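Local structure of acyl-coenzyme A oxidase acox-1.2 (5K3J) at residues A21-D26 and K552-D557; T25-A30 and I546-V551; Y61-R66 and A634-L639; I79-L84 and R139-I144; G105-P110 and A415-V420. The protein catalyses the FAD-dependent first desaturation step of peroxisomal beta-oxidation on the CoA thioesters of ascaroside pheromones with a five-carbon omega side chain, passing electrons to oxygen. All coordinates share one frame; numbering follows the deposited sequence.

Interaction 1. Residues A21-D26 and K552-D557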
# COMPACT_ATOMS: atom_id res chain seq x y z
N ALA A 21 -12.95 -8.16 -29.21
CA ALA A 21 -13.63 -6.92 -28.85
C ALA A 21 -15.07 -6.88 -29.36
O ALA A 21 -15.31 -7.06 -30.55
CB ALA A 21 -12.85 -5.72 -29.38
N THR A 22 -16.01 -6.64 -28.45
CA THR A 22 -17.42 -6.59 -28.82
C THR A 22 -17.97 -5.18 -28.83
O THR A 22 -19.16 -4.97 -28.60
CB THR A 22 -18.27 -7.49 -27.86
OG1 THR A 22 -18.66 -6.70 -26.73
CG2 THR A 22 -17.48 -8.69 -27.42
N PHE A 23 -17.09 -4.23 -29.10
CA PHE A 23 -17.47 -2.83 -29.17
C PHE A 23 -16.36 -2.01 -29.83
O PHE A 23 -15.30 -2.55 -30.17
CB PHE A 23 -17.78 -2.26 -27.78
CG PHE A 23 -16.58 -2.19 -26.87
CD1 PHE A 23 -16.18 -3.28 -26.12
CD2 PHE A 23 -15.86 -1.01 -26.78
CE1 PHE A 23 -15.08 -3.20 -25.28
CE2 PHE A 23 -14.76 -0.93 -25.95
CZ PHE A 23 -14.37 -2.02 -25.20
N ASP A 24 -16.60 -0.71 -30.03
CA ASP A 24 -15.60 0.18 -30.60
C ASP A 24 -14.89 0.93 -29.48
O ASP A 24 -15.53 1.56 -28.63
CB ASP A 24 -16.24 1.15 -31.58
CG ASP A 24 -15.24 1.72 -32.57
OD1 ASP A 24 -14.17 2.21 -32.14
OD2 ASP A 24 -15.51 1.67 -33.80
N THR A 25 -13.56 0.86 -29.48
CA THR A 25 -12.76 1.43 -28.40
C THR A 25 -12.50 2.92 -28.60
O THR A 25 -12.10 3.61 -27.67
CB THR A 25 -11.41 0.70 -28.26
OG1 THR A 25 -10.67 0.82 -29.48
CG2 THR A 25 -11.64 -0.77 -27.94
N ASP A 26 -12.72 3.40 -29.82
CA ASP A 26 -12.71 4.83 -30.07
C ASP A 26 -14.01 5.42 -29.54
O ASP A 26 -14.08 6.60 -29.19
CB ASP A 26 -12.54 5.13 -31.55
CG ASP A 26 -11.09 5.38 -31.93
OD1 ASP A 26 -10.19 4.86 -31.23
OD2 ASP A 26 -10.84 6.09 -32.93
N LYS A 552 -22.97 0.37 -24.70
CA LYS A 552 -23.95 0.39 -23.62
C LYS A 552 -24.12 -0.99 -22.97
O LYS A 552 -24.55 -1.09 -21.82
CB LYS A 552 -25.30 0.89 -24.14
CG LYS A 552 -26.26 1.32 -23.04
CD LYS A 552 -27.69 1.40 -23.52
CE LYS A 552 -28.61 1.80 -22.37
NZ LYS A 552 -30.04 1.52 -22.66
N GLU A 553 -23.78 -2.04 -23.71
CA GLU A 553 -23.94 -3.41 -23.21
C GLU A 553 -22.72 -3.90 -22.43
O GLU A 553 -22.86 -4.65 -21.47
CB GLU A 553 -24.23 -4.37 -24.37
CG GLU A 553 -25.62 -4.22 -24.96
CD GLU A 553 -25.90 -5.24 -26.06
OE1 GLU A 553 -25.06 -6.13 -26.27
OE2 GLU A 553 -26.97 -5.14 -26.71
N VAL A 554 -21.53 -3.48 -22.84
CA VAL A 554 -20.32 -3.87 -22.11
C VAL A 554 -20.20 -3.07 -20.82
O VAL A 554 -19.62 -3.54 -19.84
CB VAL A 554 -19.04 -3.69 -22.97
CG1 VAL A 554 -19.04 -4.65 -24.14
CG2 VAL A 554 -18.91 -2.26 -23.45
N LEU A 555 -20.75 -1.86 -20.84
CA LEU A 555 -20.79 -1.01 -19.65
C LEU A 555 -21.86 -1.52 -18.69
O LEU A 555 -21.75 -1.33 -17.47
CB LEU A 555 -21.05 0.45 -20.02
CG LEU A 555 -19.90 1.26 -20.62
CD1 LEU A 555 -20.29 2.72 -20.72
CD2 LEU A 555 -18.63 1.10 -19.79
N THR A 556 -22.89 -2.16 -19.24
CA THR A 556 -23.93 -2.78 -18.43
C THR A 556 -23.39 -4.02 -17.75
O THR A 556 -23.74 -4.32 -16.60
CB THR A 556 -25.16 -3.16 -19.28
OG1 THR A 556 -25.62 -2.01 -20.00
CG2 THR A 556 -26.29 -3.68 -18.40
N ASP A 557 -22.54 -4.75 -18.46
CA ASP A 557 -21.83 -5.90 -17.90
C ASP A 557 -21.00 -5.47 -16.70
O ASP A 557 -21.10 -6.05 -15.62
CB ASP A 557 -20.94 -6.55 -18.95
CG ASP A 557 -21.72 -7.24 -20.05
OD1 ASP A 557 -22.77 -7.85 -19.74
OD2 ASP A 557 -21.30 -7.18 -21.22

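Interaction 2. Residues T25-A30 and I546-V551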
# COMPACT_ATOMS: atom_id res chain seq x y z
N THR A 25 -13.56 0.86 -29.48
CA THR A 25 -12.76 1.43 -28.40
C THR A 25 -12.50 2.92 -28.60
O THR A 25 -12.10 3.61 -27.67
CB THR A 25 -11.41 0.70 -28.26
OG1 THR A 25 -10.67 0.82 -29.48
CG2 THR A 25 -11.64 -0.77 -27.94
N ASP A 26 -12.72 3.40 -29.82
CA ASP A 26 -12.71 4.83 -30.07
C ASP A 26 -14.01 5.42 -29.54
O ASP A 26 -14.08 6.60 -29.19
CB ASP A 26 -12.54 5.13 -31.55
CG ASP A 26 -11.09 5.38 -31.93
OD1 ASP A 26 -10.19 4.86 -31.23
OD2 ASP A 26 -10.84 6.09 -32.93
N LYS A 27 -15.04 4.58 -29.48
CA LYS A 27 -16.34 4.99 -28.94
C LYS A 27 -16.32 4.96 -27.43
O LYS A 27 -16.86 5.86 -26.78
CB LYS A 27 -17.45 4.08 -29.47
CG LYS A 27 -18.19 4.64 -30.66
CD LYS A 27 -17.31 4.69 -31.90
CE LYS A 27 -18.06 5.27 -33.09
NZ LYS A 27 -19.29 4.48 -33.38
N MET A 28 -15.69 3.93 -26.86
CA MET A 28 -15.58 3.83 -25.41
C MET A 28 -14.72 4.95 -24.85
O MET A 28 -15.03 5.51 -23.79
CB MET A 28 -15.00 2.48 -25.00
CG MET A 28 -14.83 2.33 -23.50
SD MET A 28 -16.38 2.17 -22.61
CE MET A 28 -16.72 0.44 -22.86
N ALA A 29 -13.65 5.28 -25.56
CA ALA A 29 -12.76 6.37 -25.15
C ALA A 29 -13.54 7.67 -25.03
O ALA A 29 -13.36 8.43 -24.08
CB ALA A 29 -11.62 6.52 -26.13
N ALA A 30 -14.41 7.92 -26.02
CA ALA A 30 -15.23 9.12 -26.05
C ALA A 30 -16.12 9.22 -24.81
O ALA A 30 -16.33 10.31 -24.26
CB ALA A 30 -16.08 9.14 -27.31
N ILE A 546 -26.48 6.66 -23.36
CA ILE A 546 -25.66 6.71 -24.56
C ILE A 546 -26.14 5.80 -25.69
O ILE A 546 -26.65 4.70 -25.46
CB ILE A 546 -24.17 6.37 -24.23
CG1 ILE A 546 -23.23 6.97 -25.27
CG2 ILE A 546 -23.96 4.86 -24.09
CD1 ILE A 546 -23.35 8.47 -25.40
N GLU A 547 -26.00 6.29 -26.92
CA GLU A 547 -26.19 5.46 -28.10
C GLU A 547 -24.96 4.58 -28.27
O GLU A 547 -24.07 4.59 -27.42
CB GLU A 547 -26.44 6.31 -29.34
CG GLU A 547 -26.19 7.80 -29.14
CD GLU A 547 -27.48 8.60 -29.11
OE1 GLU A 547 -27.78 9.27 -30.12
OE2 GLU A 547 -28.18 8.57 -28.08
N ASP A 548 -24.91 3.85 -29.38
CA ASP A 548 -23.95 2.75 -29.57
C ASP A 548 -24.26 1.67 -28.54
O ASP A 548 -23.87 1.77 -27.38
CB ASP A 548 -22.49 3.22 -29.45
CG ASP A 548 -21.51 2.25 -30.08
OD1 ASP A 548 -21.29 1.16 -29.51
OD2 ASP A 548 -20.95 2.58 -31.15
N ILE A 549 -24.99 0.66 -29.00
CA ILE A 549 -25.45 -0.43 -28.15
C ILE A 549 -24.33 -1.37 -27.67
O ILE A 549 -24.34 -1.79 -26.51
CB ILE A 549 -26.56 -1.26 -28.87
CG1 ILE A 549 -27.84 -0.44 -29.03
CG2 ILE A 549 -26.88 -2.53 -28.11
CD1 ILE A 549 -27.85 0.45 -30.26
N PRO A 550 -23.35 -1.70 -28.55
CA PRO A 550 -22.23 -2.51 -28.04
C PRO A 550 -21.54 -1.90 -26.82
O PRO A 550 -21.14 -2.63 -25.92
CB PRO A 550 -21.28 -2.56 -29.23
CG PRO A 550 -22.17 -2.50 -30.41
CD PRO A 550 -23.28 -1.57 -30.02
N VAL A 551 -21.39 -0.58 -26.81
CA VAL A 551 -20.77 0.11 -25.68
C VAL A 551 -21.69 0.11 -24.47
O VAL A 551 -21.25 -0.14 -23.34
CB VAL A 551 -20.39 1.56 -26.06
CG1 VAL A 551 -20.11 2.39 -24.81
CG2 VAL A 551 -19.20 1.57 -26.99

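Interaction 3. Residues Y61-R66 and A634-L639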
# COMPACT_ATOMS: atom_id res chain seq x y z
N TYR A 61 12.35 6.22 -15.77
CA TYR A 61 12.17 6.96 -14.52
C TYR A 61 12.53 6.21 -13.22
O TYR A 61 13.02 6.84 -12.29
CB TYR A 61 10.71 7.45 -14.41
CG TYR A 61 10.47 8.78 -15.09
CD1 TYR A 61 11.44 9.37 -15.88
CD2 TYR A 61 9.26 9.45 -14.92
CE1 TYR A 61 11.22 10.59 -16.49
CE2 TYR A 61 9.03 10.67 -15.53
CZ TYR A 61 10.01 11.24 -16.32
OH TYR A 61 9.79 12.45 -16.93
N PRO A 62 12.26 4.89 -13.14
CA PRO A 62 12.73 4.20 -11.93
C PRO A 62 14.24 4.30 -11.68
O PRO A 62 14.66 4.24 -10.53
CB PRO A 62 12.32 2.76 -12.18
CG PRO A 62 11.11 2.87 -13.01
CD PRO A 62 11.33 4.05 -13.91
N PHE A 63 15.04 4.45 -12.74
CA PHE A 63 16.49 4.47 -12.60
C PHE A 63 17.01 5.77 -11.97
O PHE A 63 18.19 5.86 -11.62
CB PHE A 63 17.18 4.27 -13.95
CG PHE A 63 16.88 2.94 -14.61
CD1 PHE A 63 16.23 1.93 -13.91
CD2 PHE A 63 17.25 2.71 -15.92
CE1 PHE A 63 15.96 0.72 -14.52
CE2 PHE A 63 16.98 1.50 -16.53
CZ PHE A 63 16.33 0.50 -15.82
N LEU A 64 16.14 6.76 -11.82
CA LEU A 64 16.56 8.10 -11.43
C LEU A 64 16.66 8.29 -9.92
O LEU A 64 15.79 7.85 -9.17
CB LEU A 64 15.59 9.13 -12.00
CG LEU A 64 15.61 9.25 -13.53
CD1 LEU A 64 14.42 10.08 -13.99
CD2 LEU A 64 16.92 9.85 -13.98
N THR A 65 17.74 8.95 -9.49
CA THR A 65 17.90 9.35 -8.10
C THR A 65 16.90 10.45 -7.80
O THR A 65 16.26 10.98 -8.71
CB THR A 65 19.32 9.84 -7.79
OG1 THR A 65 19.50 11.17 -8.31
CG2 THR A 65 20.35 8.92 -8.41
N ARG A 66 16.78 10.81 -6.53
CA ARG A 66 15.77 11.78 -6.10
C ARG A 66 16.06 13.16 -6.69
O ARG A 66 15.14 13.86 -7.11
CB ARG A 66 15.71 11.84 -4.58
CG ARG A 66 14.30 11.95 -4.02
CD ARG A 66 13.81 13.38 -4.04
NE ARG A 66 14.00 14.05 -2.76
CZ ARG A 66 13.37 15.16 -2.39
NH1 ARG A 66 12.50 15.73 -3.21
NH2 ARG A 66 13.60 15.69 -1.20
N ALA A 634 16.08 -4.72 -17.54
CA ALA A 634 16.95 -5.14 -16.44
C ALA A 634 18.43 -4.97 -16.78
O ALA A 634 19.19 -4.39 -16.01
CB ALA A 634 16.67 -6.59 -16.09
N LYS A 635 18.82 -5.47 -17.95
CA LYS A 635 20.20 -5.41 -18.41
C LYS A 635 20.72 -3.98 -18.49
O LYS A 635 21.93 -3.74 -18.39
CB LYS A 635 20.31 -6.08 -19.78
CG LYS A 635 21.58 -6.88 -20.02
CD LYS A 635 21.76 -7.19 -21.50
CE LYS A 635 20.43 -7.59 -22.14
NZ LYS A 635 20.54 -7.71 -23.62
N SER A 636 19.81 -3.03 -18.67
CA SER A 636 20.19 -1.63 -18.81
C SER A 636 20.14 -0.89 -17.47
O SER A 636 20.60 0.25 -17.38
CB SER A 636 19.28 -0.93 -19.82
OG SER A 636 18.04 -0.57 -19.23
N SER A 637 19.60 -1.53 -16.44
CA SER A 637 19.48 -0.91 -15.12
C SER A 637 20.87 -0.64 -14.53
O SER A 637 21.78 -1.44 -14.69
CB SER A 637 18.65 -1.80 -14.18
OG SER A 637 19.45 -2.81 -13.59
N PRO A 638 21.02 0.50 -13.83
CA PRO A 638 22.30 1.06 -13.36
C PRO A 638 23.21 0.12 -12.58
O PRO A 638 24.42 0.30 -12.63
CB PRO A 638 21.85 2.21 -12.46
CG PRO A 638 20.54 2.63 -13.02
CD PRO A 638 19.88 1.36 -13.46
N LEU A 639 22.66 -0.86 -11.85
CA LEU A 639 23.51 -1.72 -11.04
C LEU A 639 24.40 -2.61 -11.92
O LEU A 639 25.44 -3.09 -11.48
CB LEU A 639 22.67 -2.57 -10.09
CG LEU A 639 23.27 -2.76 -8.70
CD1 LEU A 639 23.50 -1.41 -8.05
CD2 LEU A 639 22.41 -3.65 -7.80

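Interaction 4. Residues I79-L84 and R139-I144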
# COMPACT_ATOMS: atom_id res chain seq x y z
N ILE A 79 10.59 22.52 -21.19
CA ILE A 79 10.47 22.19 -22.61
C ILE A 79 9.00 22.16 -23.01
O ILE A 79 8.61 22.75 -24.03
CB ILE A 79 11.12 20.83 -22.94
CG1 ILE A 79 12.59 20.82 -22.54
CG2 ILE A 79 10.97 20.53 -24.42
CD1 ILE A 79 13.25 19.48 -22.70
N LEU A 80 8.19 21.48 -22.21
CA LEU A 80 6.77 21.34 -22.46
C LEU A 80 6.07 22.70 -22.53
O LEU A 80 5.15 22.90 -23.32
CB LEU A 80 6.12 20.48 -21.37
CG LEU A 80 4.65 20.12 -21.53
CD1 LEU A 80 4.46 19.29 -22.79
CD2 LEU A 80 4.14 19.38 -20.30
N THR A 81 6.51 23.63 -21.68
CA THR A 81 5.93 24.96 -21.64
C THR A 81 6.15 25.69 -22.96
O THR A 81 5.28 26.43 -23.43
CB THR A 81 6.52 25.79 -20.48
OG1 THR A 81 6.20 25.14 -19.23
CG2 THR A 81 5.95 27.20 -20.46
N LYS A 82 7.31 25.46 -23.58
CA LYS A 82 7.59 26.04 -24.89
C LYS A 82 6.65 25.48 -25.95
O LYS A 82 6.06 26.23 -26.72
CB LYS A 82 9.05 25.77 -25.28
CG LYS A 82 9.26 25.60 -26.78
CD LYS A 82 10.67 25.18 -27.12
CE LYS A 82 10.71 24.50 -28.47
NZ LYS A 82 9.87 25.21 -29.48
N TYR A 83 6.50 24.16 -25.96
CA TYR A 83 5.64 23.50 -26.94
C TYR A 83 4.16 23.57 -26.56
O TYR A 83 3.31 23.01 -27.26
CB TYR A 83 6.04 22.03 -27.11
CG TYR A 83 7.33 21.81 -27.88
CD1 TYR A 83 7.38 21.99 -29.25
CD2 TYR A 83 8.49 21.38 -27.23
CE1 TYR A 83 8.55 21.78 -29.96
CE2 TYR A 83 9.66 21.16 -27.94
CZ TYR A 83 9.68 21.36 -29.30
OH TYR A 83 10.85 21.15 -30.00
N LEU A 84 3.84 24.27 -25.47
CA LEU A 84 2.48 24.25 -24.93
C LEU A 84 1.45 24.85 -25.88
O LEU A 84 0.36 24.30 -26.05
CB LEU A 84 2.42 24.98 -23.58
CG LEU A 84 1.10 24.83 -22.82
CD1 LEU A 84 0.82 23.36 -22.55
CD2 LEU A 84 1.12 25.61 -21.51
N ARG A 139 -0.80 32.21 -15.32
CA ARG A 139 -1.20 31.40 -16.47
C ARG A 139 -0.15 31.38 -17.58
O ARG A 139 -0.04 30.40 -18.32
CB ARG A 139 -2.54 31.90 -17.02
CG ARG A 139 -3.76 31.36 -16.28
CD ARG A 139 -5.03 32.19 -16.56
NE ARG A 139 -6.23 31.35 -16.55
CZ ARG A 139 -7.47 31.81 -16.39
NH1 ARG A 139 -7.70 33.10 -16.21
NH2 ARG A 139 -8.50 30.96 -16.41
N ARG A 140 0.61 32.46 -17.69
CA ARG A 140 1.68 32.54 -18.68
C ARG A 140 2.96 31.96 -18.10
O ARG A 140 4.03 32.03 -18.72
CB ARG A 140 1.91 34.00 -19.11
CG ARG A 140 0.64 34.82 -19.22
CD ARG A 140 0.94 36.27 -19.56
NE ARG A 140 1.10 36.47 -21.00
CZ ARG A 140 2.23 36.84 -21.58
NH1 ARG A 140 3.32 37.06 -20.85
NH2 ARG A 140 2.28 37.00 -22.90
N ARG A 141 2.84 31.38 -16.92
CA ARG A 141 3.95 30.77 -16.20
C ARG A 141 5.14 31.73 -16.13
O ARG A 141 6.29 31.32 -16.26
CB ARG A 141 4.34 29.44 -16.85
CG ARG A 141 3.27 28.37 -16.66
CD ARG A 141 3.64 27.03 -17.27
NE ARG A 141 2.74 25.98 -16.80
CZ ARG A 141 2.77 24.72 -17.22
NH1 ARG A 141 3.65 24.33 -18.13
NH2 ARG A 141 1.91 23.84 -16.72
N GLU A 142 4.83 33.01 -15.91
CA GLU A 142 5.84 34.01 -15.61
C GLU A 142 6.37 33.78 -14.20
O GLU A 142 7.53 34.04 -13.91
CB GLU A 142 5.27 35.43 -15.69
CG GLU A 142 4.91 35.91 -17.09
CD GLU A 142 4.59 37.39 -17.11
OE1 GLU A 142 5.22 38.15 -16.34
OE2 GLU A 142 3.69 37.81 -17.88
N ILE A 143 5.49 33.29 -13.33
CA ILE A 143 5.82 33.07 -11.94
C ILE A 143 5.37 31.68 -11.50
O ILE A 143 4.45 31.11 -12.08
CB ILE A 143 5.18 34.14 -11.03
CG1 ILE A 143 3.65 34.10 -11.16
CG2 ILE A 143 5.71 35.52 -11.36
CD1 ILE A 143 2.95 35.20 -10.40
N ILE A 144 6.04 31.14 -10.49
CA ILE A 144 5.66 29.84 -9.94
C ILE A 144 5.07 30.01 -8.55
O ILE A 144 5.67 30.67 -7.70
CB ILE A 144 6.86 28.88 -9.87
CG1 ILE A 144 7.55 28.79 -11.24
CG2 ILE A 144 6.42 27.51 -9.40
CD1 ILE A 144 8.90 28.09 -11.21

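Interaction 5. Residues G105-P110 and A415-V420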
# COMPACT_ATOMS: atom_id res chain seq x y z
N GLY A 105 4.14 13.26 -16.21
CA GLY A 105 3.88 12.11 -15.37
C GLY A 105 3.27 12.51 -14.04
O GLY A 105 2.82 13.65 -13.86
N TYR A 106 3.29 11.58 -13.09
CA TYR A 106 2.62 11.80 -11.82
C TYR A 106 3.58 12.17 -10.69
O TYR A 106 3.15 12.65 -9.65
CB TYR A 106 1.85 10.54 -11.42
CG TYR A 106 0.97 9.96 -12.49
CD1 TYR A 106 0.28 10.77 -13.39
CD2 TYR A 106 0.82 8.58 -12.60
CE1 TYR A 106 -0.54 10.21 -14.37
CE2 TYR A 106 0.02 8.03 -13.57
CZ TYR A 106 -0.66 8.85 -14.45
OH TYR A 106 -1.47 8.31 -15.42
N GLU A 107 4.88 11.98 -10.91
CA GLU A 107 5.85 12.07 -9.82
C GLU A 107 6.21 13.49 -9.41
O GLU A 107 6.93 13.69 -8.43
CB GLU A 107 7.11 11.30 -10.19
CG GLU A 107 6.81 9.91 -10.72
CD GLU A 107 8.00 8.97 -10.59
OE1 GLU A 107 8.89 9.25 -9.77
OE2 GLU A 107 8.03 7.96 -11.32
N GLY A 108 5.71 14.49 -10.14
CA GLY A 108 5.84 15.87 -9.72
C GLY A 108 6.64 16.75 -10.65
O GLY A 108 7.52 16.28 -11.37
N HIS A 109 6.32 18.05 -10.63
CA HIS A 109 7.01 19.05 -11.44
C HIS A 109 6.80 20.43 -10.81
O HIS A 109 5.87 20.60 -10.01
CB HIS A 109 6.49 19.01 -12.88
CG HIS A 109 5.03 19.29 -13.01
ND1 HIS A 109 4.53 20.56 -13.25
CD2 HIS A 109 3.95 18.48 -12.92
CE1 HIS A 109 3.21 20.51 -13.31
NE2 HIS A 109 2.83 19.26 -13.11
N PRO A 110 7.65 21.40 -11.15
CA PRO A 110 7.60 22.74 -10.53
C PRO A 110 6.23 23.43 -10.56
O PRO A 110 6.01 24.35 -9.78
CB PRO A 110 8.61 23.53 -11.35
CG PRO A 110 9.60 22.53 -11.77
CD PRO A 110 8.82 21.27 -12.04
N ALA A 415 9.56 -2.27 -13.10
CA ALA A 415 9.25 -2.47 -14.52
C ALA A 415 7.75 -2.62 -14.72
O ALA A 415 7.25 -2.58 -15.85
CB ALA A 415 9.99 -3.68 -15.05
N SER A 416 7.03 -2.80 -13.61
CA SER A 416 5.57 -2.86 -13.61
C SER A 416 4.99 -1.46 -13.42
O SER A 416 3.93 -1.14 -13.96
CB SER A 416 5.08 -3.79 -12.51
OG SER A 416 5.14 -3.16 -11.25
N TYR A 417 5.69 -0.65 -12.61
CA TYR A 417 5.38 0.76 -12.35
C TYR A 417 4.13 0.96 -11.48
O TYR A 417 3.79 2.09 -11.13
CB TYR A 417 5.22 1.52 -13.67
CG TYR A 417 5.36 3.03 -13.54
CD1 TYR A 417 6.62 3.61 -13.39
CD2 TYR A 417 4.25 3.86 -13.58
CE1 TYR A 417 6.75 4.98 -13.27
CE2 TYR A 417 4.38 5.23 -13.46
CZ TYR A 417 5.63 5.78 -13.30
OH TYR A 417 5.77 7.14 -13.18
N ILE A 418 3.49 -0.13 -11.10
CA ILE A 418 2.25 -0.08 -10.33
C ILE A 418 2.52 0.38 -8.89
O ILE A 418 1.65 0.97 -8.24
CB ILE A 418 1.54 -1.44 -10.34
CG1 ILE A 418 1.35 -1.92 -11.78
CG2 ILE A 418 0.21 -1.36 -9.62
CD1 ILE A 418 0.79 -3.30 -11.91
N SER A 419 3.73 0.13 -8.41
CA SER A 419 4.13 0.59 -7.08
C SER A 419 4.21 2.11 -7.04
O SER A 419 3.79 2.73 -6.06
CB SER A 419 5.47 -0.02 -6.67
OG SER A 419 6.52 0.43 -7.50
N VAL A 420 4.75 2.70 -8.10
CA VAL A 420 4.78 4.16 -8.25
C VAL A 420 3.37 4.73 -8.20
O VAL A 420 3.07 5.61 -7.38
CB VAL A 420 5.43 4.59 -9.57
CG1 VAL A 420 5.19 6.08 -9.83
CG2 VAL A 420 6.91 4.26 -9.58

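Interaction 1. Residues A21-D26 and K552-D557
Val554 sets both of its methyls against the residues leading into helix 25-32, and the close-packed half of the contact is its meeting with the Phe23 ring. Val554 CG2 sits over one face of that ring, 3.9 Å above the plane and offset toward the rim, while Val554 CG1 lies 3.7 Å from Phe23 CD1. The two side chains cross at about a right angle. The Phe23 ring is buried, with Leu604 and Met28 also against it. Val554 is poorly ordered, however, so its exact methyl placement deserves caution. Just past the ring the chain enters helix 25-32 through an N-cap: Asp24 OD1 accepts from Asp26 N at 3.0 Å, using its anti lone pair, and the other carboxylate oxygen of Asp24 forms a salt bridge with Arg4. The contact thus joins the N-terminal end of the chain to helix 549-569 of the C-terminal helical domain. On the looser side lies Thr22, an exposed residue whose side chain slides past Val554 in the opposite direction and meets CG1 through OG1. Its backbone N is held by Asn600, which also touches Val554.

Interaction 2. Residues T25-A30 and I546-V551
Lys27 and Asp548 form a salt bridge across the contact, with Lys27 NZ 3.4 Å from Asp548 OD2; as a hydrogen bond it is weak. The same aspartate is the N-cap of helix 549-569, and its other oxygen, OD1, accepts from Val551 N at 3.2 Å with an N-H...acceptor angle of 150°. The anti lone pair of OD1 serves this capping bond, which leaves OD2 to face the lysine. One carboxylate therefore starts a helix and ties it to the side of helix 25-32, and the adjacent helix start, being the positive end of a dipole, would probably stabilise the charge on Asp548. Lys27 reaches its partner by folding back: bends at chi2 (68°) and chi4 bring NZ round to the carboxylate. Lys27 CG also lies close, 3.5 Å from Asp548 OD2, and the two side chains cross at about a right angle. This lysine is exposed, and the bridge lies on the outer side of the contact. Inward from it the contact turns apolar. Val551, in the first turn of helix 549-569, is buried; the end of the Met28 side chain comes up beside it, and Met28 also touches Val554 and Leu555. Val551 splits its methyls between two partners: Val551 CG2 rests 3.9 Å from Lys27 CB, and Val551 CG1 lies 4.3 Å from Met28 SD.

Interaction 3. Residues Y61-R66 and A634-L639
Phe63 swings its CG away from its own carbonyl carbon, to the side of the backbone N (chi1 -62°), and this carries the ring out of the short 3-10 turn 61-63 and across the residues that follow helix 626-636. There the backbone of Ser637 and the ring of Pro638 lie over the same face. Pro638 CD stands 3.7 Å from the centroid of the Phe63 ring and 17° off the normal; Ser637 CA, at 3.9 Å, covers the far end near CZ. Both are CH-pi contacts, and each carbon is displaced toward the rim rather than centred. Pro638 CG continues the packing back to Phe63 CB. At the edge of the ring, near its plane, Ser636 OG approaches Phe63 CE2 to 3.6 Å, although its hydrogen bond goes to Trp633 O, and the Trp633 ring meets Phe63 as well. Ser637 is held in turn by Ala634 O, which accepts from both Ser637 N and Ser637 OG, each at 2.9 Å. Gly238 of the second subunit packs against Ser637. In fold terms, this is CH-pi packing of an aromatic ring on a serine-proline backbone, joining the loop before helix 66-82 of the N-terminal domain to the C-terminal domain beside the dimer interface.

Interaction 4. Residues I79-L84 and R139-I144
Arg141 NH1 donates to Thr81 OG1, at 2.9 Å and an N-H...acceptor angle of 142°, and this is the hydrogen bond between the two segments. The hydroxyl meets the guanidinium at its edge, close to its plane. Thr81 OG1 sits beside its own backbone N, anti to the carbonyl carbon (chi1 -62°), and from there it also bonds back to Ile77 O one turn earlier in helix 66-82. It is thus held between a carbonyl and an arginine. The Thr81 methyl CG2 adds a lighter contact, 3.9 Å from Arg141 CD, and Leu84 CD2 comes to 4.4 Å from Arg141 NH1, approaching obliquely. Arg141 owes its position to the end of helix 128-139: with a positive phi it is the C-prime residue of a Schellman motif, in which Glu142 N bonds to Arg137 O and Arg141 N to Ala138 O. From that turn its side chain runs extended from CG to NE, reaching Thr81 on helix 66-82. The buried guanidinium has further partners: NH2 forms a salt bridge with Asp115, and Phe111 makes a cation-pi contact. Farther out, Arg140 NH1 pairs with Glu142 OE2 at 3.1 Å, and Arg140 NH2 bonds to Ala662 O of the second subunit. Met655 of that subunit packs on Thr81, placing the contact next to the subunit's C-terminal helix.

Interaction 5. Residues G105-P110 and A415-V420
Glu107 and Tyr417 bring a loop of the N-terminal domain, between helices 93-103 and 112-125, against the start of helix 418-426, where Tyr417 occupies the N-cap position. The polar part consists of one direct bond and its backing. Tyr417 OH donates to Glu107 OE2 at 3.0 Å, and that oxygen receives it on its anti lone pair. With Tyr417 CG anti to the backbone N (chi1 -161°) and the glutamate extended beyond CG, the hydroxyl and the carboxylate oxygen meet from opposite directions, carboxylate and ring planes 39° apart. Glu107 OE1, meanwhile, forms a salt bridge with Lys69 of helix 66-82, so both oxygens of this buried carboxylate have partners, and the nearby lysine would be expected to favour its charged form. The rest is van der Waals packing by Val420, in the first turn of the helix. Its side chain crosses that of Glu107 at about a right angle and lays a methyl on the carboxylate, Val420 CG1 lying 3.7 Å from Glu107 OE2. The bound substrate and FAD lie about 10 and 11 Å from the Glu107 side chain. Within its own segment, Val420 CB stands 3.8 Å above the Tyr417 ring, over its centre.

From the N terminus, the chain enters interactions 1 and 2 almost at once. Residues 21-26 and 25-30 overlap, and both close very long loops onto helix 549-569, touching each other through Met28, Val554 and Leu555. Interaction 3 begins at 61-66, inside those loops, yet ends at 634-639, beyond them, and so crosses both. Interactions 4 and 5 lie wholly within the loops of 1, 2 and 3. They cross each other, since 105-110 falls between 79-84 and 139-144 while its partner comes at 415-420. Interaction 4 is internal to the N-terminal domain; 5 links that domain to the C-alpha1 region, and 1 to 3 link N-terminal parts to the C-terminal helices.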